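Local atomic coordinates of pyruvate kinase (Pseudomonas aeruginosa, PDB entry 6QXL), a protein that probably catalyses the last step of glycolysis, passing the phosphoryl group of phosphoenolpyruvate to ADP to yield pyruvate and ATP. Residues K175-I180 with M202-R207; A229-L234 with I268-R273. One frame throughout, in Å; residues are numbered along the deposited sequence.

Both contacts pair two helices on the outside of the eight-stranded parallel barrel, but they share no element: contact 1 joins helices 174-185 and 199-211, with strand 190-193 between them in the chain, and contact 2 joins helices 231-239 and 260-273, with strand 243-247 between. Their centres are about 23 Å apart. Neither is deep core, since each combines partly exposed polar groups with a buried aliphatic side chain. In contact 1 a lysine-tyrosine hydrogen bond bridges the helices directly, beside an isoleucine-alanine contact. Contact 2 has no hydrogen bond between its two segments; there a histidine ring meets an aspartate and a leucine, and its hydrogen-bond partner is D235, the residue after that leucine.

Contact 1 of 2, residues K175-I180 with M202-R207; sequences KDKADI and MEYARR
K177 NZ donates a hydrogen bond to Y204 OH at 3.0 Å, the two side chains crossing at about a right angle. The phenolic oxygen lies beside the end of the lysine chain, level with CE and NZ: the angle at NZ between CE and the oxygen is about 83°, well short of the tetrahedral direction of an N-H. The bond is therefore probably bent, and K177 CE comes to 3.2 Å from the same Y204 OH. Relative to the ring itself the methylene comes in obliquely, 3.9 Å from CE of K177 to CZ of Y204. The lysine reaches this far by running extended beyond CG, while Y204 sends its ring across with CG anti to the backbone N (chi1 -173°).

Deeper in, I180 points toward the other helix and makes a looser contact, with its CD1 4.3 Å from O of A205 and 4.7 Å from CB of A205. L208, one turn on from Y204, touches both K177 and I180.

Helix 174-185 is fixed further by K175, whose NZ pairs with D179 OD2 at 2.8 Å and also donates to F37 O. The two helices are neighbours on the outer face of the closed eight-stranded parallel (TIM) barrel, where A205 rests on V193 of strand 190-193, M202 reaches strand 217-222 and R206 forms a salt bridge with D242.

Contact 2 of 2, residues A229-L234 with I268-R273; sequences ADDDAL and ILHARR
The imidazole of H270 projects from its helix toward 231-239, and D231 comes up to the edge of the imidazole. OD2 of D231 lies near the ring plane, 3.8 Å from CE1 of H270, and the carboxylate and ring planes stand 76° apart. This is not a salt bridge: D231 OD2 and H270 NE2 are 4.4 Å apart. Each group has its stronger partner nearby, D231 OD1 in a salt bridge with K266 and H270 ND1 in a hydrogen bond with D235 OD1. The bond to D235 may favour a protonated ring, while K266 offsets the charge of D231; the charge itself is not seen.

L234, buried, crosses H270 at about a right angle. With CG anti to the backbone N (chi1 178°), the leucine carries CD2 across to the imidazole, obliquely and 4.1 Å from ND1 of H270.

D231 begins its helix, and D230 is the N-cap: its OD2 accepts from A233 N at 3.2 Å, approached 56° out of the carboxylate plane.

Behind H270, I268 and A271 pack on strand 277-281. Neighbouring helices packed side by side around a closed parallel barrel are the mark of the TIM-barrel fold, here in the pyruvate kinase barrel domain.

Contact 1 of 2, residues K175-I180 with M202-R207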
# COMPACT_ATOMS: atom_id res chain seq x y z
N LYS A 175 -51.57 -6.86 5.47
CA LYS A 175 -51.19 -8.00 4.64
C LYS A 175 -49.85 -8.58 5.12
O LYS A 175 -49.73 -9.80 5.28
CB LYS A 175 -51.11 -7.60 3.18
CG LYS A 175 -50.75 -8.76 2.27
CD LYS A 175 -50.63 -8.28 0.82
CE LYS A 175 -50.60 -9.48 -0.14
NZ LYS A 175 -49.58 -10.49 0.26
N ASP A 176 -48.87 -7.72 5.36
CA ASP A 176 -47.55 -8.19 5.76
C ASP A 176 -47.57 -8.93 7.09
O ASP A 176 -46.92 -9.97 7.23
CB ASP A 176 -46.56 -7.01 5.82
CG ASP A 176 -46.28 -6.39 4.45
OD1 ASP A 176 -46.52 -7.08 3.36
OD2 ASP A 176 -45.83 -5.19 4.51
N LYS A 177 -48.34 -8.42 8.04
CA LYS A 177 -48.49 -9.10 9.33
C LYS A 177 -49.06 -10.50 9.15
O LYS A 177 -48.59 -11.44 9.78
CB LYS A 177 -49.36 -8.25 10.27
CG LYS A 177 -48.60 -7.00 10.73
CD LYS A 177 -49.52 -5.96 11.37
CE LYS A 177 -48.69 -4.85 11.97
NZ LYS A 177 -49.51 -3.81 12.63
N ALA A 178 -50.03 -10.63 8.25
CA ALA A 178 -50.57 -11.95 7.92
C ALA A 178 -49.54 -12.83 7.25
O ALA A 178 -49.44 -14.02 7.56
CB ALA A 178 -51.81 -11.81 7.03
N ASP A 179 -48.77 -12.25 6.33
CA ASP A 179 -47.74 -13.01 5.61
C ASP A 179 -46.58 -13.41 6.53
O ASP A 179 -45.98 -14.46 6.33
CB ASP A 179 -47.22 -12.22 4.42
CG ASP A 179 -48.29 -11.99 3.33
OD1 ASP A 179 -49.13 -12.90 3.14
OD2 ASP A 179 -48.22 -10.92 2.65
N ILE A 180 -46.28 -12.59 7.54
CA ILE A 180 -45.27 -12.97 8.52
C ILE A 180 -45.69 -14.27 9.22
O ILE A 180 -44.88 -15.19 9.40
CB ILE A 180 -44.99 -11.84 9.54
CG1 ILE A 180 -44.15 -10.75 8.86
CG2 ILE A 180 -44.21 -12.37 10.72
CD1 ILE A 180 -43.94 -9.48 9.66
N MET A 202 -37.08 -2.82 10.86
CA MET A 202 -36.60 -4.19 10.91
C MET A 202 -36.80 -4.83 12.29
O MET A 202 -37.07 -6.03 12.37
CB MET A 202 -35.11 -4.27 10.54
CG MET A 202 -34.77 -3.92 9.09
SD MET A 202 -35.72 -4.77 7.83
CE MET A 202 -35.15 -6.45 8.09
N GLU A 203 -36.64 -4.04 13.35
CA GLU A 203 -36.88 -4.56 14.71
C GLU A 203 -38.35 -4.94 14.90
O GLU A 203 -38.65 -5.97 15.49
CB GLU A 203 -36.44 -3.55 15.75
CG GLU A 203 -34.94 -3.50 15.94
CD GLU A 203 -34.44 -2.13 16.39
OE1 GLU A 203 -35.23 -1.20 16.66
OE2 GLU A 203 -33.20 -1.95 16.47
N TYR A 204 -39.24 -4.10 14.38
CA TYR A 204 -40.66 -4.39 14.42
C TYR A 204 -40.97 -5.72 13.71
O TYR A 204 -41.67 -6.58 14.22
CB TYR A 204 -41.47 -3.24 13.81
CG TYR A 204 -42.98 -3.36 13.94
CD1 TYR A 204 -43.59 -4.14 14.94
CD2 TYR A 204 -43.82 -2.61 13.11
CE1 TYR A 204 -44.96 -4.21 15.06
CE2 TYR A 204 -45.20 -2.68 13.23
CZ TYR A 204 -45.76 -3.50 14.19
OH TYR A 204 -47.11 -3.55 14.37
N ALA A 205 -40.41 -5.88 12.51
CA ALA A 205 -40.63 -7.11 11.76
C ALA A 205 -40.08 -8.33 12.50
O ALA A 205 -40.69 -9.39 12.48
CB ALA A 205 -40.03 -7.00 10.39
N ARG A 206 -38.95 -8.15 13.18
CA ARG A 206 -38.35 -9.23 13.95
C ARG A 206 -39.23 -9.63 15.14
O ARG A 206 -39.39 -10.82 15.42
CB ARG A 206 -36.95 -8.85 14.44
CG ARG A 206 -36.09 -10.06 14.82
CD ARG A 206 -34.70 -9.63 15.26
NE ARG A 206 -33.82 -9.23 14.15
CZ ARG A 206 -33.20 -10.07 13.31
NH1 ARG A 206 -33.38 -11.38 13.39
NH2 ARG A 206 -32.39 -9.60 12.37
N ARG A 207 -39.80 -8.63 15.80
CA ARG A 207 -40.73 -8.86 16.90
C ARG A 207 -41.89 -9.72 16.43
O ARG A 207 -42.13 -10.79 16.99
CB ARG A 207 -41.25 -7.51 17.41
CG ARG A 207 -41.76 -7.45 18.82
CD ARG A 207 -41.51 -6.09 19.50
NE ARG A 207 -41.74 -4.88 18.69
CZ ARG A 207 -40.82 -3.94 18.39
NH1 ARG A 207 -39.56 -3.98 18.86
NH2 ARG A 207 -41.16 -2.85 17.73

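Contact 2 of 2, residues A229-L234 with I268-R273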
# COMPACT_ATOMS: atom_id res chain seq x y z
N ALA A 229 -29.31 7.61 2.47
CA ALA A 229 -29.04 9.04 2.60
C ALA A 229 -27.64 9.31 3.16
O ALA A 229 -27.03 10.29 2.79
CB ALA A 229 -30.08 9.69 3.49
N ASP A 230 -27.16 8.46 4.05
CA ASP A 230 -25.83 8.60 4.60
C ASP A 230 -25.42 7.28 5.23
O ASP A 230 -26.23 6.36 5.37
CB ASP A 230 -25.80 9.72 5.67
CG ASP A 230 -26.81 9.49 6.78
OD1 ASP A 230 -28.01 9.69 6.49
OD2 ASP A 230 -26.54 9.00 7.90
N ASP A 231 -24.15 7.20 5.62
CA ASP A 231 -23.61 5.95 6.15
C ASP A 231 -24.31 5.47 7.42
O ASP A 231 -24.51 4.28 7.59
CB ASP A 231 -22.10 6.05 6.36
CG ASP A 231 -21.32 6.03 5.02
OD1 ASP A 231 -21.94 6.04 3.92
OD2 ASP A 231 -20.09 6.04 5.03
N ASP A 232 -24.71 6.41 8.30
CA ASP A 232 -25.40 6.00 9.53
C ASP A 232 -26.75 5.38 9.26
O ASP A 232 -27.08 4.36 9.84
CB ASP A 232 -25.51 7.16 10.52
CG ASP A 232 -24.17 7.44 11.23
OD1 ASP A 232 -23.14 6.81 10.89
OD2 ASP A 232 -24.16 8.27 12.17
N ALA A 233 -27.50 5.97 8.35
CA ALA A 233 -28.79 5.39 7.94
C ALA A 233 -28.61 3.95 7.43
O ALA A 233 -29.25 3.02 7.90
CB ALA A 233 -29.44 6.27 6.90
N LEU A 234 -27.70 3.78 6.48
CA LEU A 234 -27.46 2.48 5.87
C LEU A 234 -26.93 1.48 6.89
O LEU A 234 -27.47 0.39 7.02
CB LEU A 234 -26.49 2.63 4.71
CG LEU A 234 -26.11 1.35 3.98
CD1 LEU A 234 -27.31 0.74 3.30
CD2 LEU A 234 -25.01 1.61 3.00
N ILE A 268 -22.89 -3.60 -0.67
CA ILE A 268 -22.25 -4.90 -0.57
C ILE A 268 -21.10 -4.83 0.42
O ILE A 268 -21.00 -5.68 1.32
CB ILE A 268 -21.75 -5.37 -1.95
CG1 ILE A 268 -22.94 -5.73 -2.82
CG2 ILE A 268 -20.81 -6.55 -1.81
CD1 ILE A 268 -22.60 -5.84 -4.29
N LEU A 269 -20.26 -3.82 0.29
CA LEU A 269 -19.11 -3.69 1.17
C LEU A 269 -19.52 -3.48 2.63
O LEU A 269 -19.01 -4.15 3.53
CB LEU A 269 -18.22 -2.55 0.70
CG LEU A 269 -16.95 -2.31 1.52
CD1 LEU A 269 -15.93 -3.45 1.32
CD2 LEU A 269 -16.36 -0.95 1.17
N HIS A 270 -20.45 -2.57 2.88
CA HIS A 270 -20.86 -2.32 4.25
C HIS A 270 -21.54 -3.54 4.86
O HIS A 270 -21.34 -3.84 6.03
CB HIS A 270 -21.74 -1.08 4.35
CG HIS A 270 -20.98 0.21 4.21
ND1 HIS A 270 -21.34 1.36 4.86
CD2 HIS A 270 -19.86 0.51 3.51
CE1 HIS A 270 -20.50 2.33 4.54
NE2 HIS A 270 -19.59 1.84 3.72
N ALA A 271 -22.31 -4.26 4.06
CA ALA A 271 -22.91 -5.51 4.53
C ALA A 271 -21.83 -6.48 5.00
O ALA A 271 -21.89 -6.98 6.14
CB ALA A 271 -23.77 -6.14 3.46
N ARG A 272 -20.84 -6.73 4.15
CA ARG A 272 -19.79 -7.67 4.50
C ARG A 272 -19.01 -7.21 5.74
O ARG A 272 -18.69 -8.01 6.61
CB ARG A 272 -18.84 -7.89 3.33
CG ARG A 272 -19.47 -8.56 2.13
CD ARG A 272 -18.60 -8.59 0.89
NE ARG A 272 -17.36 -9.28 1.14
CZ ARG A 272 -16.13 -8.80 1.00
NH1 ARG A 272 -15.91 -7.58 0.51
NH2 ARG A 272 -15.09 -9.57 1.32
N ARG A 273 -18.74 -5.92 5.84
CA ARG A 273 -18.02 -5.40 7.00
C ARG A 273 -18.76 -5.64 8.30
O ARG A 273 -18.13 -5.92 9.32
CB ARG A 273 -17.76 -3.92 6.87
CG ARG A 273 -16.68 -3.63 5.92
CD ARG A 273 -16.38 -2.17 6.01
NE ARG A 273 -15.28 -1.93 5.10
CZ ARG A 273 -14.95 -0.76 4.60
NH1 ARG A 273 -15.65 0.34 4.90
NH2 ARG A 273 -13.94 -0.72 3.74